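Long-range contacts in protection of telomeres protein 1 (Schizosaccharomyces pombe, PDB 4HIK), which binds single-stranded telomeric DNA to protect the 3'-end overhang and regulates telomerase and telomere length, here as Pot1pC, part of its DNA-binding domain: residues Q22-W27 with S56-P61; D39-E44 with K134-L139; K92-K97 with C106-D111. The protein carries 1 engineered substitution. All blocks are in the same frame, centred on the assembly; numbering follows the deposited sequence. Where two conformers were deposited one is given.

Interaction 1 (Q22-W27 with S56-P61); sequences QVIKTW and SRWRGP. With nucleotides of chain B.
I24 lays its CG2 methyl over one face of the W58 indole. CG2 sits 3.6 Å from the centroid of the six-membered ring of W58, 15° off the ring normal, which makes a CH-pi contact. Its placing anti to the backbone N of I24 puts CG2 over the indole, while CG1 leads CD1 of I24 to CD of P61 at 4.0 Å. CB of K25 comes up to CZ3 of W58 at 3.9 Å. The indole is fixed from its own loop: W58 NE1 donates to P61 O at 2.9 Å, from above the carbonyl plane. S56 OG accepts from W58 N in an ST turn.

Beyond the indole, K25 reaches the DNA. Its NZ donates to N7 of DG7 of chain B at 2.7 Å. R57 N donates to O6 of DG8 of chain B at 3.0 Å. W27 is sandwiched between the bases of DG7 and DT9 of chain B, one on each ring face. I24 and K25 form a classic beta bulge opposite Y36. A beta strand and a connecting loop that hold bases by stacking and hydrogen bonds form a single-stranded DNA site characteristic of the OB fold.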
loop_
_atom_site.group_PDB
_atom_site.type_symbol
_atom_site.label_atom_id
_atom_site.label_comp_id
_atom_site.label_asym_id
_atom_site.label_seq_id
_atom_site.Cartn_x
_atom_site.Cartn_y
_atom_site.Cartn_z
ATOM N N GLN A 22 -4.526 4.596 -1.917
ATOM C CA GLN A 22 -4.206 4.929 -3.296
ATOM C C GLN A 22 -2.792 4.460 -3.614
ATOM O O GLN A 22 -1.878 4.622 -2.796
ATOM C CB GLN A 22 -4.318 6.439 -3.532
ATOM C CG GLN A 22 -4.211 6.798 -5.006
ATOM C CD GLN A 22 -4.503 8.253 -5.298
ATOM O OE1 GLN A 22 -4.322 9.125 -4.446
ATOM N NE2 GLN A 22 -4.962 8.527 -6.518
ATOM N N VAL A 23 -2.619 3.871 -4.796
ATOM C CA VAL A 23 -1.318 3.415 -5.268
ATOM C C VAL A 23 -0.494 4.592 -5.786
ATOM O O VAL A 23 -0.931 5.315 -6.692
ATOM C CB VAL A 23 -1.489 2.379 -6.404
ATOM C CG1 VAL A 23 -0.133 1.932 -6.911
ATOM C CG2 VAL A 23 -2.293 1.211 -5.902
ATOM N N ILE A 24 0.697 4.776 -5.227
ATOM C CA ILE A 24 1.560 5.898 -5.602
ATOM C C ILE A 24 2.616 5.440 -6.606
ATOM O O ILE A 24 2.927 6.144 -7.565
ATOM C CB ILE A 24 2.269 6.498 -4.381
ATOM C CG1 ILE A 24 1.241 7.073 -3.401
ATOM C CG2 ILE A 24 3.251 7.590 -4.789
ATOM C CD1 ILE A 24 0.407 8.206 -3.993
ATOM N N LYS A 25 3.148 4.243 -6.384
ATOM C CA LYS A 25 4.250 3.733 -7.192
ATOM C C LYS A 25 4.119 2.226 -7.318
ATOM O O LYS A 25 3.716 1.558 -6.375
ATOM C CB LYS A 25 5.588 4.079 -6.524
ATOM C CG LYS A 25 6.828 3.397 -7.136
ATOM C CD LYS A 25 8.091 3.827 -6.368
ATOM C CE LYS A 25 9.357 3.082 -6.793
ATOM N NZ LYS A 25 9.903 3.620 -8.062
ATOM N N THR A 26 4.461 1.697 -8.491
ATOM C CA THR A 26 4.521 0.261 -8.682
ATOM C C THR A 26 5.904 -0.086 -9.200
ATOM O O THR A 26 6.552 0.720 -9.873
ATOM C CB THR A 26 3.493 -0.225 -9.724
ATOM O OG1 THR A 26 3.748 0.413 -10.981
ATOM C CG2 THR A 26 2.083 0.121 -9.297
ATOM N N TRP A 27 6.366 -1.283 -8.880
ATOM C CA TRP A 27 7.610 -1.764 -9.457
ATOM C C TRP A 27 7.497 -3.261 -9.675
ATOM O O TRP A 27 7.258 -4.016 -8.726
ATOM C CB TRP A 27 8.808 -1.464 -8.544
ATOM C CG TRP A 27 10.101 -1.934 -9.158
ATOM C CD1 TRP A 27 10.789 -3.077 -8.865
ATOM C CD2 TRP A 27 10.832 -1.283 -10.203
ATOM N NE1 TRP A 27 11.915 -3.169 -9.650
ATOM C CE2 TRP A 27 11.961 -2.080 -10.489
ATOM C CE3 TRP A 27 10.648 -0.100 -10.924
ATOM C CZ2 TRP A 27 12.897 -1.740 -11.458
ATOM C CZ3 TRP A 27 11.586 0.247 -11.892
ATOM C CH2 TRP A 27 12.693 -0.573 -12.150
ATOM N N SER A 56 14.280 11.693 -8.489
ATOM C CA SER A 56 13.280 10.670 -8.190
ATOM C C SER A 56 11.987 10.944 -8.947
ATOM O O SER A 56 11.655 12.103 -9.210
ATOM C CB SER A 56 13.000 10.620 -6.690
ATOM O OG SER A 56 11.890 9.773 -6.427
ATOM N N ARG A 57 11.263 9.878 -9.297
ATOM C CA ARG A 57 9.959 10.016 -9.943
ATOM C C ARG A 57 8.827 10.157 -8.924
ATOM O O ARG A 57 7.670 10.339 -9.295
ATOM C CB ARG A 57 9.686 8.824 -10.865
ATOM C CG ARG A 57 10.674 8.682 -12.008
ATOM C CD ARG A 57 10.433 9.753 -13.038
ATOM N NE ARG A 57 9.094 9.647 -13.607
ATOM C CZ ARG A 57 8.779 8.884 -14.651
ATOM N NH1 ARG A 57 9.707 8.144 -15.248
ATOM N NH2 ARG A 57 7.528 8.859 -15.098
ATOM N N TRP A 58 9.156 10.049 -7.640
ATOM C CA TRP A 58 8.156 10.234 -6.583
ATOM C C TRP A 58 7.769 11.715 -6.519
ATOM O O TRP A 58 8.639 12.585 -6.503
ATOM C CB TRP A 58 8.774 9.805 -5.248
ATOM C CG TRP A 58 7.825 9.701 -4.088
ATOM C CD1 TRP A 58 7.461 10.695 -3.228
ATOM C CD2 TRP A 58 7.147 8.523 -3.646
ATOM N NE1 TRP A 58 6.587 10.215 -2.285
ATOM C CE2 TRP A 58 6.381 8.879 -2.514
ATOM C CE3 TRP A 58 7.115 7.199 -4.099
ATOM C CZ2 TRP A 58 5.593 7.965 -1.826
ATOM C CZ3 TRP A 58 6.323 6.283 -3.409
ATOM C CH2 TRP A 58 5.578 6.673 -2.289
ATOM N N ARG A 59 6.474 12.004 -6.476
ATOM C CA ARG A 59 6.011 13.383 -6.317
ATOM C C ARG A 59 5.226 13.636 -5.023
ATOM O O ARG A 59 4.585 14.675 -4.881
ATOM C CB ARG A 59 5.170 13.812 -7.522
ATOM C CG ARG A 59 5.927 13.810 -8.840
ATOM C CD ARG A 59 6.933 14.950 -8.917
ATOM N NE ARG A 59 7.731 14.863 -10.137
ATOM C CZ ARG A 59 8.886 14.210 -10.224
ATOM N NH1 ARG A 59 9.384 13.595 -9.156
ATOM N NH2 ARG A 59 9.547 14.179 -11.374
ATOM N N GLY A 60 5.289 12.698 -4.078
ATOM C CA GLY A 60 4.534 12.796 -2.834
ATOM C C GLY A 60 3.630 11.593 -2.642
ATOM O O GLY A 60 3.448 10.793 -3.581
ATOM N N PRO A 61 3.060 11.443 -1.438
ATOM C CA PRO A 61 3.269 12.354 -0.305
ATOM C C PRO A 61 4.665 12.223 0.289
ATOM O O PRO A 61 5.311 11.184 0.151
ATOM C CB PRO A 61 2.226 11.888 0.709
ATOM C CG PRO A 61 2.060 10.415 0.416
ATOM C CD PRO A 61 2.157 10.327 -1.090
ATOM P P DG B 7 17.203 6.872 -9.415
ATOM O OP1 DG B 7 18.663 7.136 -9.485
ATOM O OP2 DG B 7 16.231 7.932 -9.746
ATOM O "O5'" DG B 7 16.848 5.629 -10.362
ATOM C "C5'" DG B 7 17.809 4.611 -10.556
ATOM C "C4'" DG B 7 17.130 3.433 -11.214
ATOM O "O4'" DG B 7 16.270 2.807 -10.232
ATOM C "C3'" DG B 7 16.224 3.804 -12.382
ATOM O "O3'" DG B 7 16.538 2.965 -13.482
ATOM C "C2'" DG B 7 14.824 3.476 -11.878
ATOM C "C1'" DG B 7 15.144 2.339 -10.919
ATOM N N9 DG B 7 14.070 2.062 -9.972
ATOM C C8 DG B 7 12.989 2.863 -9.691
ATOM N N7 DG B 7 12.192 2.350 -8.794
ATOM C C5 DG B 7 12.775 1.143 -8.458
ATOM C C6 DG B 7 12.342 0.150 -7.544
ATOM O O6 DG B 7 11.333 0.147 -6.823
ATOM N N1 DG B 7 13.218 -0.920 -7.513
ATOM C C2 DG B 7 14.370 -1.026 -8.266
ATOM N N2 DG B 7 15.072 -2.144 -8.075
ATOM N N3 DG B 7 14.789 -0.105 -9.131
ATOM C C4 DG B 7 13.940 0.946 -9.177
ATOM P P DT B 9 10.633 2.351 -18.052
ATOM O OP1 DT B 9 11.397 3.105 -19.085
ATOM O OP2 DT B 9 9.211 2.026 -18.281
ATOM O "O5'" DT B 9 11.376 0.974 -17.739
ATOM C "C5'" DT B 9 12.467 0.524 -18.529
ATOM C "C4'" DT B 9 12.871 -0.864 -18.071
ATOM O "O4'" DT B 9 12.910 -0.880 -16.620
ATOM C "C3'" DT B 9 11.881 -1.958 -18.443
ATOM O "O3'" DT B 9 12.195 -2.493 -19.718
ATOM C "C2'" DT B 9 12.102 -3.008 -17.363
ATOM C "C1'" DT B 9 12.497 -2.157 -16.165
ATOM N N1 DT B 9 11.358 -1.996 -15.229
ATOM C C2 DT B 9 11.164 -2.976 -14.290
ATOM O O2 DT B 9 11.870 -3.969 -14.188
ATOM N N3 DT B 9 10.099 -2.752 -13.456
ATOM C C4 DT B 9 9.225 -1.690 -13.471
ATOM O O4 DT B 9 8.294 -1.604 -12.681
ATOM C C5 DT B 9 9.483 -0.697 -14.483
ATOM C C7 DT B 9 8.592 0.508 -14.576
ATOM C C6 DT B 9 10.530 -0.892 -15.307
ATOM P P DG B 8 16.290 3.470 -14.985
ATOM O OP1 DG B 8 16.873 2.462 -15.900
ATOM O OP2 DG B 8 16.706 4.885 -15.067
ATOM O "O5'" DG B 8 14.696 3.474 -15.136
ATOM C "C5'" DG B 8 13.993 2.257 -15.295
ATOM C "C4'" DG B 8 12.496 2.513 -15.236
ATOM O "O4'" DG B 8 12.115 2.951 -13.905
ATOM C "C3'" DG B 8 11.975 3.600 -16.177
ATOM O "O3'" DG B 8 10.731 3.167 -16.672
ATOM C "C2'" DG B 8 11.757 4.790 -15.245
ATOM C "C1'" DG B 8 11.242 4.058 -14.005
ATOM N N9 DG B 8 11.357 4.740 -12.719
ATOM C C8 DG B 8 10.503 4.581 -11.656
ATOM N N7 DG B 8 10.843 5.277 -10.605
ATOM C C5 DG B 8 11.999 5.941 -10.999
ATOM C C6 DG B 8 12.809 6.839 -10.273
ATOM O O6 DG B 8 12.655 7.227 -9.107
ATOM N N1 DG B 8 13.895 7.290 -11.030
ATOM C C2 DG B 8 14.150 6.916 -12.330
ATOM N N2 DG B 8 15.243 7.456 -12.898
ATOM N N3 DG B 8 13.394 6.070 -13.026
ATOM C C4 DG B 8 12.335 5.620 -12.298
#

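Interaction 2 (D39-E44 with K134-L139); sequences DYTENE and KSRKRL
R136 reaches from the C-terminal helix to Y40, T41 and D39. Its CB touches CB of Y40 at 3.8 Å. CD lies 3.5 Å from the carbonyl O of Y40. The chain then bends at chi3 (-66°), which turns the guanidinium toward the backbone of D39. NE and NH2 of R136 both donate to one atom, the carbonyl O of D39, each at 2.9 Å. NE lies nearly in line with the C=O bond, and the acceptor lies in the guanidinium plane. One face of this group carries CG2 of T41, only 3.2 Å from NE of R136.

The carboxylate of D39 adds charge but no aimed bond. OD2 of D39 is 4.0 Å from NH2 of R136, a long salt bridge with the oxygen well out of the guanidinium plane. D39 has its own partners: OD1 takes the hydroxyl of T41 on its syn lone pair at 2.6 Å, and OD2 accepts from L8 N.

Next to R136, K137 lies alongside Y40. The two side chains point the same way, and CB of K137 stands over the ring centre, 3.7 Å from the centroid, as a CH-pi contact. The extended lysine chain continues past the phenol, with CD 3.4 Å from OH of Y40. I133 of the same helix also packs on Y40. The helix is thus held to the loop by a side-on arginine grip on a main-chain oxygen and by aliphatic carbon over a ring, while the nearby carboxylate probably steadies the arginine's charge.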
loop_
_atom_site.group_PDB
_atom_site.type_symbol
_atom_site.label_atom_id
_atom_site.label_comp_id
_atom_site.label_asym_id
_atom_site.label_seq_id
_atom_site.Cartn_x
_atom_site.Cartn_y
_atom_site.Cartn_z
ATOM N N ASP A 39 -2.872 6.353 2.380
ATOM C CA ASP A 39 -4.230 6.847 2.581
ATOM C C ASP A 39 -4.155 8.245 3.201
ATOM O O ASP A 39 -5.131 8.765 3.758
ATOM C CB ASP A 39 -5.083 5.865 3.405
ATOM C CG ASP A 39 -4.687 5.809 4.874
ATOM O OD1 ASP A 39 -3.688 6.445 5.268
ATOM O OD2 ASP A 39 -5.395 5.111 5.646
ATOM N N TYR A 40 -2.974 8.842 3.075
ATOM C CA TYR A 40 -2.695 10.186 3.587
ATOM C C TYR A 40 -2.882 10.311 5.100
ATOM O O TYR A 40 -3.281 11.361 5.613
ATOM C CB TYR A 40 -3.471 11.245 2.800
ATOM C CG TYR A 40 -3.087 11.220 1.339
ATOM C CD1 TYR A 40 -1.960 11.895 0.887
ATOM C CD2 TYR A 40 -3.818 10.473 0.426
ATOM C CE1 TYR A 40 -1.591 11.848 -0.444
ATOM C CE2 TYR A 40 -3.456 10.424 -0.900
ATOM C CZ TYR A 40 -2.344 11.111 -1.326
ATOM O OH TYR A 40 -1.984 11.063 -2.650
ATOM N N THR A 41 -2.570 9.227 5.802
ATOM C CA THR A 41 -2.406 9.255 7.248
ATOM C C THR A 41 -0.989 8.815 7.592
ATOM O O THR A 41 -0.403 7.973 6.917
ATOM C CB THR A 41 -3.449 8.386 7.996
ATOM O OG1 THR A 41 -3.194 6.993 7.768
ATOM C CG2 THR A 41 -4.850 8.743 7.538
ATOM N N GLU A 42 -0.436 9.408 8.643
ATOM C CA GLU A 42 0.955 9.188 8.996
ATOM C C GLU A 42 1.138 7.981 9.914
ATOM O O GLU A 42 0.293 7.685 10.765
ATOM C CB GLU A 42 1.501 10.447 9.689
ATOM C CG GLU A 42 3.012 10.461 9.877
ATOM C CD GLU A 42 3.454 9.951 11.232
ATOM O OE1 GLU A 42 2.600 9.776 12.130
ATOM O OE2 GLU A 42 4.671 9.739 11.404
ATOM N N ASN A 43 2.249 7.285 9.743
ATOM C CA ASN A 43 2.609 6.190 10.637
ATOM C C ASN A 43 4.089 6.305 10.968
ATOM O O ASN A 43 4.924 6.403 10.077
ATOM C CB ASN A 43 2.288 4.842 9.982
ATOM C CG ASN A 43 2.424 3.656 10.942
ATOM O OD1 ASN A 43 3.455 3.470 11.590
ATOM N ND2 ASN A 43 1.382 2.826 10.999
ATOM N N GLU A 44 4.419 6.309 12.258
ATOM C CA GLU A 44 5.808 6.513 12.672
ATOM C C GLU A 44 6.771 5.467 12.124
ATOM O O GLU A 44 7.981 5.687 12.108
ATOM C CB GLU A 44 5.906 6.552 14.196
ATOM C CG GLU A 44 5.205 7.732 14.821
ATOM C CD GLU A 44 5.990 9.016 14.647
ATOM O OE1 GLU A 44 6.780 9.358 15.554
ATOM O OE2 GLU A 44 5.825 9.676 13.603
ATOM N N LYS A 134 -9.429 11.143 -0.217
ATOM C CA LYS A 134 -9.476 12.338 -1.045
ATOM C C LYS A 134 -9.478 13.634 -0.224
ATOM O O LYS A 134 -8.800 14.597 -0.581
ATOM C CB LYS A 134 -10.687 12.287 -1.975
ATOM C CG LYS A 134 -10.641 11.154 -2.993
ATOM C CD LYS A 134 -11.830 11.232 -3.930
ATOM C CE LYS A 134 -11.826 10.102 -4.927
ATOM N NZ LYS A 134 -12.988 10.215 -5.858
ATOM N N SER A 135 -10.224 13.665 0.877
ATOM C CA SER A 135 -10.279 14.885 1.682
ATOM C C SER A 135 -8.937 15.153 2.362
ATOM O O SER A 135 -8.488 16.298 2.440
ATOM C CB SER A 135 -11.425 14.845 2.699
ATOM O OG SER A 135 -11.300 13.744 3.579
ATOM N N ARG A 136 -8.286 14.096 2.836
ATOM C CA ARG A 136 -6.959 14.251 3.423
ATOM C C ARG A 136 -5.907 14.626 2.383
ATOM O O ARG A 136 -4.994 15.398 2.675
ATOM C CB ARG A 136 -6.537 12.990 4.170
ATOM C CG ARG A 136 -7.376 12.713 5.404
ATOM C CD ARG A 136 -6.769 11.598 6.212
ATOM N NE ARG A 136 -6.811 10.330 5.493
ATOM C CZ ARG A 136 -7.729 9.393 5.694
ATOM N NH1 ARG A 136 -8.683 9.583 6.599
ATOM N NH2 ARG A 136 -7.687 8.266 5.000
ATOM N N LYS A 137 -6.022 14.082 1.176
ATOM C CA LYS A 137 -5.041 14.406 0.151
ATOM C C LYS A 137 -5.022 15.908 -0.116
ATOM O O LYS A 137 -3.965 16.481 -0.377
ATOM C CB LYS A 137 -5.270 13.629 -1.154
ATOM C CG LYS A 137 -4.250 14.008 -2.225
ATOM C CD LYS A 137 -4.430 13.237 -3.527
ATOM C CE LYS A 137 -3.417 13.721 -4.563
ATOM N NZ LYS A 137 -3.503 12.988 -5.862
ATOM N N ARG A 138 -6.188 16.541 -0.030
ATOM C CA ARG A 138 -6.289 17.985 -0.235
ATOM C C ARG A 138 -5.398 18.779 0.728
ATOM O O ARG A 138 -4.947 19.878 0.404
ATOM C CB ARG A 138 -7.746 18.452 -0.131
ATOM C CG ARG A 138 -8.641 17.931 -1.246
ATOM C CD ARG A 138 -9.957 18.704 -1.343
ATOM N NE ARG A 138 -10.814 18.531 -0.170
ATOM C CZ ARG A 138 -11.776 17.616 -0.067
ATOM N NH1 ARG A 138 -12.011 16.770 -1.064
ATOM N NH2 ARG A 138 -12.504 17.544 1.041
ATOM N N LEU A 139 -5.132 18.218 1.903
ATOM C CA LEU A 139 -4.267 18.882 2.880
ATOM C C LEU A 139 -2.798 18.924 2.450
ATOM O O LEU A 139 -2.032 19.765 2.924
ATOM C CB LEU A 139 -4.384 18.206 4.245
ATOM C CG LEU A 139 -5.795 18.107 4.829
ATOM C CD1 LEU A 139 -5.798 17.226 6.069
ATOM C CD2 LEU A 139 -6.358 19.484 5.137
#

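Interaction 3 (K92-K97 with C106-D111); sequences KNVRTK and CILHGD. With nucleotides of chain B.
O6 of DG1 of chain B is gripped by two groups of the 106-111 segment. H109 ND1 donates to this O6 at 2.8 Å with an angle of 153°. G110 N adds a weak bond to the same oxygen. N7 of DG1 also lies at the edge of the imidazole, near its plane. One face of the H109 ring rests on CG2 of I107, and the W72 ring meets the imidazole with its plane nearly parallel.

Behind this base the two strands form an antiparallel pair. R95 and I107 are a hydrogen-bonded pair: I107 N donates to R95 O at 2.8 Å, and R95 N returns a bond to I107 O at 3.2 Å. T96 and C106 follow as a non-hydrogen-bonded pair. The CA of C106 makes a further C-H...O contact with R95 O.

Side chains on the two faces do different work. V94 packs inward: CG1 meets CD1 of L108 at 3.6 Å, and CG2 faces SG of C106 in one of the two conformers of that cysteine. M91 lies against both C106 and L108, and C17 and F19 lie against V94. I107 and R95 point to the other face. There CG1 of I107 meets CD of K97 at 3.6 Å. A kink about the CG-CD bond of K97 (chi3 -66°) carries NZ to O6 of DG2 of chain B, a hydrogen bond of 3.0 Å. CD1 of I107 also approaches this O6.

N93, where the chain turns a corner, and V94 form a G1 beta bulge opposite C17. The 94-98/104-108 beta hairpin, with V94, C106 and L108 packed inward, meets DG2 of chain B through K97 and I107, and the turn after it holds DG1. This is characteristic of an OB-fold barrel that binds single-stranded DNA.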
loop_
_atom_site.group_PDB
_atom_site.type_symbol
_atom_site.label_atom_id
_atom_site.label_comp_id
_atom_site.label_asym_id
_atom_site.label_seq_id
_atom_site.Cartn_x
_atom_site.Cartn_y
_atom_site.Cartn_z
ATOM N N LYS A 92 -7.410 -6.598 1.618
ATOM C CA LYS A 92 -8.069 -7.293 2.714
ATOM C C LYS A 92 -7.227 -8.434 3.261
ATOM O O LYS A 92 -6.706 -9.264 2.509
ATOM C CB LYS A 92 -9.436 -7.820 2.266
ATOM C CG LYS A 92 -10.391 -6.733 1.833
ATOM C CD LYS A 92 -11.742 -7.311 1.422
ATOM C CE LYS A 92 -12.610 -6.252 0.762
ATOM N NZ LYS A 92 -13.881 -6.818 0.215
ATOM N N ASN A 93 -7.095 -8.449 4.585
ATOM C CA ASN A 93 -6.427 -9.521 5.300
ATOM C C ASN A 93 -4.968 -9.711 4.913
ATOM O O ASN A 93 -4.453 -10.829 4.923
ATOM C CB ASN A 93 -7.218 -10.823 5.142
ATOM C CG ASN A 93 -8.615 -10.710 5.709
ATOM O OD1 ASN A 93 -8.801 -10.178 6.805
ATOM N ND2 ASN A 93 -9.606 -11.180 4.959
ATOM N N VAL A 94 -4.297 -8.610 4.590
ATOM C CA VAL A 94 -2.877 -8.663 4.264
ATOM C C VAL A 94 -2.067 -8.678 5.564
ATOM O O VAL A 94 -2.593 -8.364 6.635
ATOM C CB VAL A 94 -2.464 -7.489 3.343
ATOM C CG1 VAL A 94 -3.255 -7.538 2.031
ATOM C CG2 VAL A 94 -2.671 -6.148 4.045
ATOM N N ARG A 95 -0.804 -9.078 5.481
ATOM C CA ARG A 95 0.032 -9.179 6.674
ATOM C C ARG A 95 1.017 -8.025 6.733
ATOM O O ARG A 95 1.444 -7.507 5.701
ATOM C CB ARG A 95 0.786 -10.515 6.698
ATOM C CG ARG A 95 -0.055 -11.722 7.138
ATOM C CD ARG A 95 -0.299 -11.750 8.661
ATOM N NE ARG A 95 0.935 -11.850 9.448
ATOM C CZ ARG A 95 0.976 -11.927 10.781
ATOM N NH1 ARG A 95 -0.150 -11.925 11.481
ATOM N NH2 ARG A 95 2.144 -12.007 11.419
ATOM N N THR A 96 1.368 -7.604 7.942
ATOM C CA THR A 96 2.408 -6.590 8.093
ATOM C C THR A 96 3.649 -7.162 8.782
ATOM O O THR A 96 3.571 -8.149 9.531
ATOM C CB THR A 96 1.899 -5.405 8.915
ATOM O OG1 THR A 96 1.592 -5.871 10.227
ATOM C CG2 THR A 96 0.633 -4.811 8.292
ATOM N N LYS A 97 4.795 -6.535 8.536
ATOM C CA LYS A 97 6.046 -6.938 9.173
ATOM C C LYS A 97 6.919 -5.712 9.346
ATOM O O LYS A 97 6.586 -4.635 8.855
ATOM C CB LYS A 97 6.783 -7.995 8.342
ATOM C CG LYS A 97 7.189 -7.506 6.957
ATOM C CD LYS A 97 8.026 -8.540 6.212
ATOM C CE LYS A 97 9.366 -8.767 6.899
ATOM N NZ LYS A 97 10.254 -9.631 6.071
ATOM N N CYS A 106 4.060 -4.238 4.115
ATOM C CA CYS A 106 2.907 -5.095 3.918
ATOM C C CYS A 106 3.293 -6.252 2.987
ATOM O O CYS A 106 3.970 -6.039 1.991
ATOM C CB CYS A 106 1.798 -4.241 3.303
ATOM S SG CYS A 106 0.377 -5.120 2.719
ATOM N N ILE A 107 2.866 -7.470 3.314
ATOM C CA ILE A 107 3.213 -8.631 2.502
ATOM C C ILE A 107 1.984 -9.441 2.120
ATOM O O ILE A 107 1.102 -9.681 2.943
ATOM C CB ILE A 107 4.189 -9.582 3.235
ATOM C CG1 ILE A 107 5.384 -8.815 3.813
ATOM C CG2 ILE A 107 4.671 -10.670 2.272
ATOM C CD1 ILE A 107 6.336 -8.309 2.762
ATOM N N LEU A 108 1.922 -9.844 0.856
ATOM C CA LEU A 108 0.940 -10.831 0.419
ATOM C C LEU A 108 1.669 -12.075 -0.069
ATOM O O LEU A 108 2.149 -12.130 -1.207
ATOM C CB LEU A 108 0.042 -10.271 -0.692
ATOM C CG LEU A 108 -0.967 -9.201 -0.260
ATOM C CD1 LEU A 108 -0.272 -7.884 0.020
ATOM C CD2 LEU A 108 -2.020 -9.001 -1.345
ATOM N N HIS A 109 1.783 -13.057 0.821
ATOM C CA HIS A 109 2.357 -14.347 0.491
ATOM C C HIS A 109 1.373 -15.170 -0.323
ATOM O O HIS A 109 0.161 -15.044 -0.155
ATOM C CB HIS A 109 2.683 -15.126 1.773
ATOM C CG HIS A 109 3.831 -14.555 2.548
ATOM N ND1 HIS A 109 5.136 -14.645 2.113
ATOM C CD2 HIS A 109 3.868 -13.888 3.721
ATOM C CE1 HIS A 109 5.928 -14.051 2.986
ATOM N NE2 HIS A 109 5.189 -13.583 3.973
ATOM N N GLY A 110 1.899 -16.032 -1.182
ATOM C CA GLY A 110 1.062 -17.019 -1.849
ATOM C C GLY A 110 0.204 -17.779 -0.850
ATOM O O GLY A 110 0.650 -18.099 0.254
ATOM N N ASP A 111 -1.036 -18.060 -1.236
ATOM C CA ASP A 111 -1.993 -18.723 -0.358
ATOM C C ASP A 111 -2.899 -19.609 -1.207
ATOM O O ASP A 111 -4.112 -19.410 -1.258
ATOM C CB ASP A 111 -2.814 -17.684 0.415
ATOM C CG ASP A 111 -3.786 -18.310 1.414
ATOM O OD1 ASP A 111 -3.609 -19.491 1.783
ATOM O OD2 ASP A 111 -4.721 -17.603 1.847
ATOM O "O5'" DG B 1 11.635 -17.913 1.807
ATOM C "C5'" DG B 1 12.663 -18.090 0.838
ATOM C "C4'" DG B 1 12.709 -16.925 -0.138
ATOM O "O4'" DG B 1 11.521 -16.922 -0.973
ATOM C "C3'" DG B 1 12.755 -15.541 0.506
ATOM O "O3'" DG B 1 14.108 -15.140 0.823
ATOM C "C2'" DG B 1 12.079 -14.647 -0.532
ATOM C "C1'" DG B 1 11.068 -15.595 -1.179
ATOM N N9 DG B 1 9.695 -15.512 -0.679
ATOM C C8 DG B 1 9.229 -15.037 0.523
ATOM N N7 DG B 1 7.927 -15.120 0.644
ATOM C C5 DG B 1 7.505 -15.683 -0.552
ATOM C C6 DG B 1 6.210 -16.021 -1.018
ATOM O O6 DG B 1 5.118 -15.892 -0.448
ATOM N N1 DG B 1 6.255 -16.573 -2.289
ATOM C C2 DG B 1 7.393 -16.776 -3.028
ATOM N N2 DG B 1 7.243 -17.326 -4.243
ATOM N N3 DG B 1 8.606 -16.468 -2.605
ATOM C C4 DG B 1 8.585 -15.932 -1.368
ATOM P P DG B 2 15.199 -14.940 -0.343
ATOM O OP1 DG B 2 14.772 -15.733 -1.518
ATOM O OP2 DG B 2 16.539 -15.153 0.248
ATOM O "O5'" DG B 2 15.053 -13.400 -0.742
ATOM C "C5'" DG B 2 15.276 -13.022 -2.096
ATOM C "C4'" DG B 2 15.051 -11.532 -2.297
ATOM O "O4'" DG B 2 13.650 -11.229 -2.108
ATOM C "C3'" DG B 2 15.788 -10.607 -1.333
ATOM O "O3'" DG B 2 17.077 -10.326 -1.861
ATOM C "C2'" DG B 2 14.912 -9.357 -1.338
ATOM C "C1'" DG B 2 13.519 -9.930 -1.562
ATOM N N9 DG B 2 12.704 -10.062 -0.362
ATOM C C8 DG B 2 12.492 -11.204 0.372
ATOM N N7 DG B 2 11.701 -11.021 1.394
ATOM C C5 DG B 2 11.371 -9.672 1.325
ATOM C C6 DG B 2 10.540 -8.898 2.157
ATOM O O6 DG B 2 9.913 -9.262 3.153
ATOM N N1 DG B 2 10.476 -7.571 1.734
ATOM C C2 DG B 2 11.131 -7.064 0.639
ATOM N N2 DG B 2 10.952 -5.759 0.385
ATOM N N3 DG B 2 11.916 -7.780 -0.154
ATOM C C4 DG B 2 11.981 -9.070 0.250
#

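In the fold
Strand 16-28 comes first and supplies residues 22-27 to interaction 1. The chain passes through strand 33-38 and residues 39-44, half of interaction 2, before 56-61 closes the loop of interaction 1. Interaction 3 then opens and closes locally, as the hairpin of strands 94-98 and 104-108. Only afterwards does helix 131-137 return to residues 39-44. Interactions 1 and 2 therefore cross along the chain, and interaction 3 falls within the span of interaction 2. Interactions 1 and 2 touch through Y40, which packs on Q22, I24 and P61. Interaction 3 lies on the other side of the chain's centre from both, joined to interaction 1 through neighbouring strands of one sheet.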